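Local coordinates for uncharacterized protein (Bacteroides ovatus, PDB 4IRT) that is of uncharacterised function but, as a putative neuraminidase with BNR repeat-like sequence and a beta-propeller fold, may act on sialic acid-containing glycans, at residues A315-V320 with V326-R331; T371-W374 with L380-F383. One frame throughout, in Å; residues are numbered along the deposited sequence.

Contact 1: residues A315-V320 with V326-R331; sequences ARPRIV and VFYIFR
R318 and I329 grip each other through both backbone polar atoms: I329 N gives a nearly straight bond to R318 O (2.8 Å, 169° at the hydrogen), and R318 N returns a longer one to I329 O at 3.1 Å. Two residues on, V320 and F327 repeat the exchange, with both N-to-O distances, V320 N to F327 O and F327 N to V320 O, at 3.0 Å. Between these hydrogen-bonded pairs sits the non-hydrogen-bonded pair I319 and Y328, where I319 CA offers a CA-H...O contact to F327 O. At the far end A315 N bonds to R331 O (2.9 Å). The bent R331 side chain also brings its guanidinium face over that same A315 N, with A315 CB packed against NE and NH2; the group is held there by bonds from NE to W365 O and from NH1 to I312 O. All this is a beta hairpin, the first two strands of a four-stranded antiparallel propeller blade, with strand 340-344 next to 325-330. The side chains alternate between the two faces. On one, Y328 has CG anti to its backbone N (chi1 -166°), which lays the ring alongside P317: P317 CB comes to 3.6 Å from Y328 CE1, both groups pointing the same way. I319 CG2 approaches the ring obliquely, 3.3 Å from Y328 CD2, while the hydroxyl reaches the carbonyl of R281. Replacing Y328 with an alanine would probably leave R281 O without its hydroxyl partner and open a gap beside P317 and I319 CG2. On the other face V320 CG2 rests 3.9 Å from F327 CB, and the F327 ring goes on to meet H343 of the neighbouring strand.

Contact 2: residues T371-W374 with L380-F383; sequences TELW and LHLF
One face of the H381 imidazole carries the L373 methyl CD2, a CH-pi contact in which the carbon stands 3.4 Å from the ring centroid and only 12° off the ring normal. At the ring's edge, ND1 is hydrogen-bonded to Q35 NE2, which helps fix how the imidazole is turned beneath the methyl. The indole of W374 is used differently: L380 N lies near its plane, at the edge, 4.1 Å from CE3. These residues join the short helix 371-377 of a beta-propeller to strand 381-385, the edge strand of the blade in which the N-terminal strand 5-12 pairs with 401-407, a Velcro-like closure of the ring. L373 can reach the imidazole because its CG stands anti to the backbone N (chi1 -172°), sending the leucine across to the strand, where the two side chains meet at a slant. Just before the helix, D370 ties the two segments together by bonding to L373 N through OD1 and to H381 through the backbone. W374 NE1 is taken by V321 O, so the indole is anchored at its pyrrole side while, on the six-membered ring, CE3 packs 4.4 Å from L380 CB.

Overall arrangement
Contact 1 comes first along the chain and closes before contact 2 opens; their centres are about 12 Å apart. They belong to neighbouring blades of the propeller: 315-320 and 326-331 form the opening hairpin of one, and 380-383 starts the next, which the N-terminal strand 5-12 completes. Helix 371-377 lies between them in sequence. The two contacts touch directly in a shared apolar layer, with V320 CB 3.5 Å from W374 CE2 and I329 CG2 3.8 Å from L382 CD1. The same face of the hairpin that carries V320 and I329 is thus packed against the helix and the closing blade, joining the last blades of the ring.

Contact 1: residues A315-V320 with V326-R331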
# COMPACT_ATOMS: atom_id res chain seq x y z
N ALA A 315 -2.57 13.43 0.82
CA ALA A 315 -2.04 12.10 0.55
C ALA A 315 -3.11 11.05 0.70
O ALA A 315 -3.99 11.16 1.55
CB ALA A 315 -0.91 11.79 1.50
N ARG A 316 -2.99 9.98 -0.07
CA ARG A 316 -3.76 8.79 0.23
C ARG A 316 -3.25 8.19 1.57
O ARG A 316 -2.06 8.24 1.87
CB ARG A 316 -3.65 7.81 -0.91
CG ARG A 316 -4.37 8.33 -2.13
CD ARG A 316 -4.12 7.50 -3.35
NE ARG A 316 -2.73 7.61 -3.77
CZ ARG A 316 -2.26 7.17 -4.92
NH1 ARG A 316 -3.04 6.54 -5.78
NH2 ARG A 316 -0.97 7.32 -5.20
N PRO A 317 -4.16 7.67 2.39
CA PRO A 317 -3.81 7.36 3.76
C PRO A 317 -3.40 5.94 4.07
O PRO A 317 -3.63 5.01 3.29
CB PRO A 317 -5.11 7.70 4.49
CG PRO A 317 -6.17 7.29 3.53
CD PRO A 317 -5.62 7.73 2.19
N ARG A 318 -2.81 5.77 5.25
CA ARG A 318 -2.57 4.44 5.84
C ARG A 318 -3.19 4.41 7.23
O ARG A 318 -3.39 5.46 7.84
CB ARG A 318 -1.08 4.11 5.97
CG ARG A 318 -0.29 3.95 4.67
CD ARG A 318 -0.32 2.54 4.20
NE ARG A 318 0.48 2.21 3.01
CZ ARG A 318 1.37 1.23 2.96
NH1 ARG A 318 1.69 0.52 4.04
NH2 ARG A 318 1.99 0.98 1.82
N ILE A 319 -3.48 3.21 7.72
CA ILE A 319 -4.06 3.01 9.04
C ILE A 319 -3.46 1.78 9.71
O ILE A 319 -3.07 0.79 9.06
CB ILE A 319 -5.59 2.80 8.99
CG1 ILE A 319 -5.98 1.75 7.93
CG2 ILE A 319 -6.33 4.10 8.76
CD1 ILE A 319 -7.44 1.33 8.01
N VAL A 320 -3.42 1.82 11.04
CA VAL A 320 -3.30 0.59 11.82
C VAL A 320 -4.39 0.61 12.88
O VAL A 320 -4.84 1.68 13.31
CB VAL A 320 -1.90 0.39 12.44
CG1 VAL A 320 -0.86 0.21 11.32
CG2 VAL A 320 -1.53 1.50 13.40
N VAL A 326 -7.95 3.32 16.32
CA VAL A 326 -7.41 3.58 14.99
C VAL A 326 -6.40 4.71 15.01
O VAL A 326 -6.65 5.77 15.57
CB VAL A 326 -8.55 3.94 14.00
CG1 VAL A 326 -7.97 4.30 12.64
CG2 VAL A 326 -9.53 2.79 13.86
N PHE A 327 -5.27 4.46 14.35
CA PHE A 327 -4.27 5.47 14.05
C PHE A 327 -4.24 5.64 12.53
O PHE A 327 -3.92 4.70 11.80
CB PHE A 327 -2.92 5.00 14.56
CG PHE A 327 -2.93 4.68 16.02
CD1 PHE A 327 -3.33 3.44 16.47
CD2 PHE A 327 -2.57 5.65 16.95
CE1 PHE A 327 -3.36 3.14 17.83
CE2 PHE A 327 -2.62 5.35 18.31
CZ PHE A 327 -3.03 4.10 18.74
N TYR A 328 -4.53 6.86 12.10
CA TYR A 328 -4.80 7.19 10.69
C TYR A 328 -3.78 8.22 10.23
O TYR A 328 -3.76 9.37 10.70
CB TYR A 328 -6.21 7.74 10.62
CG TYR A 328 -6.86 7.86 9.25
CD1 TYR A 328 -6.49 8.87 8.38
CD2 TYR A 328 -7.90 7.00 8.87
CE1 TYR A 328 -7.08 9.01 7.16
CE2 TYR A 328 -8.51 7.13 7.64
CZ TYR A 328 -8.08 8.13 6.79
OH TYR A 328 -8.73 8.28 5.58
N ILE A 329 -2.91 7.81 9.31
CA ILE A 329 -1.76 8.59 8.88
C ILE A 329 -2.04 9.26 7.52
O ILE A 329 -2.54 8.61 6.58
CB ILE A 329 -0.50 7.73 8.80
CG1 ILE A 329 -0.27 6.93 10.09
CG2 ILE A 329 0.71 8.61 8.51
CD1 ILE A 329 -0.07 7.80 11.32
N PHE A 330 -1.80 10.57 7.46
CA PHE A 330 -2.08 11.35 6.29
C PHE A 330 -1.12 12.54 6.13
O PHE A 330 -0.17 12.68 6.88
CB PHE A 330 -3.53 11.80 6.30
CG PHE A 330 -3.87 12.84 7.33
CD1 PHE A 330 -4.11 12.48 8.65
CD2 PHE A 330 -4.04 14.17 6.96
CE1 PHE A 330 -4.51 13.43 9.58
CE2 PHE A 330 -4.41 15.12 7.89
CZ PHE A 330 -4.62 14.76 9.21
N ARG A 331 -1.36 13.33 5.10
CA ARG A 331 -0.58 14.55 4.85
C ARG A 331 -1.51 15.50 4.13
O ARG A 331 -2.16 15.12 3.15
CB ARG A 331 0.66 14.19 4.03
CG ARG A 331 1.49 15.35 3.47
CD ARG A 331 0.96 15.87 2.14
NE ARG A 331 1.11 14.87 1.11
CZ ARG A 331 0.53 14.90 -0.09
NH1 ARG A 331 -0.30 15.89 -0.46
NH2 ARG A 331 0.82 13.95 -0.95

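Contact 2: residues T371-W374 with L380-F383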
# COMPACT_ATOMS: atom_id res chain seq x y z
N THR A 371 4.34 -2.88 8.05
CA THR A 371 3.14 -3.66 8.33
C THR A 371 3.41 -4.78 9.35
O THR A 371 2.62 -5.03 10.24
CB THR A 371 2.57 -4.30 7.06
OG1 THR A 371 3.59 -5.04 6.39
CG2 THR A 371 2.01 -3.25 6.12
N GLU A 372 4.54 -5.46 9.19
CA GLU A 372 4.87 -6.60 10.03
C GLU A 372 5.23 -6.22 11.48
O GLU A 372 4.86 -6.90 12.42
CB GLU A 372 5.95 -7.44 9.35
CG GLU A 372 5.49 -7.92 7.96
CD GLU A 372 4.08 -8.53 7.96
OE1 GLU A 372 3.89 -9.60 8.57
OE2 GLU A 372 3.16 -7.93 7.38
N LEU A 373 5.90 -5.10 11.67
CA LEU A 373 6.21 -4.62 13.00
C LEU A 373 4.95 -4.25 13.75
O LEU A 373 4.85 -4.50 14.94
CB LEU A 373 7.13 -3.41 12.93
CG LEU A 373 7.69 -2.91 14.25
CD1 LEU A 373 8.56 -3.96 14.93
CD2 LEU A 373 8.51 -1.68 13.94
N TRP A 374 3.96 -3.68 13.08
CA TRP A 374 2.70 -3.41 13.74
C TRP A 374 2.03 -4.75 14.16
O TRP A 374 1.59 -4.89 15.32
CB TRP A 374 1.77 -2.55 12.87
CG TRP A 374 0.44 -2.41 13.53
CD1 TRP A 374 -0.70 -3.10 13.24
CD2 TRP A 374 0.15 -1.62 14.68
NE1 TRP A 374 -1.69 -2.75 14.11
CE2 TRP A 374 -1.21 -1.83 15.00
CE3 TRP A 374 0.89 -0.70 15.43
CZ2 TRP A 374 -1.83 -1.19 16.05
CZ3 TRP A 374 0.25 -0.07 16.49
CH2 TRP A 374 -1.10 -0.31 16.77
N LEU A 380 4.45 1.36 15.38
CA LEU A 380 4.18 1.99 14.08
C LEU A 380 5.39 2.77 13.63
O LEU A 380 5.73 3.83 14.21
CB LEU A 380 2.97 2.94 14.16
CG LEU A 380 2.52 3.67 12.89
CD1 LEU A 380 2.18 2.64 11.82
CD2 LEU A 380 1.33 4.57 13.19
N HIS A 381 6.04 2.24 12.61
CA HIS A 381 7.20 2.87 11.99
C HIS A 381 6.80 3.23 10.59
O HIS A 381 6.25 2.40 9.85
CB HIS A 381 8.39 1.92 11.98
CG HIS A 381 9.03 1.72 13.33
ND1 HIS A 381 10.26 1.12 13.47
CD2 HIS A 381 8.61 2.01 14.59
CE1 HIS A 381 10.58 1.06 14.75
NE2 HIS A 381 9.59 1.58 15.46
N LEU A 382 7.06 4.49 10.25
CA LEU A 382 6.75 5.05 8.95
C LEU A 382 8.01 5.38 8.16
O LEU A 382 9.01 5.91 8.70
CB LEU A 382 5.93 6.34 9.13
CG LEU A 382 4.60 6.26 9.86
CD1 LEU A 382 4.03 7.63 10.17
CD2 LEU A 382 3.62 5.49 8.99
N PHE A 383 7.93 5.12 6.85
CA PHE A 383 8.89 5.59 5.86
C PHE A 383 8.59 7.06 5.58
O PHE A 383 7.54 7.40 5.02
CB PHE A 383 8.77 4.76 4.56
CG PHE A 383 9.84 5.06 3.51
CD1 PHE A 383 9.86 6.27 2.80
CD2 PHE A 383 10.83 4.13 3.21
CE1 PHE A 383 10.85 6.55 1.84
CE2 PHE A 383 11.80 4.39 2.25
CZ PHE A 383 11.83 5.61 1.56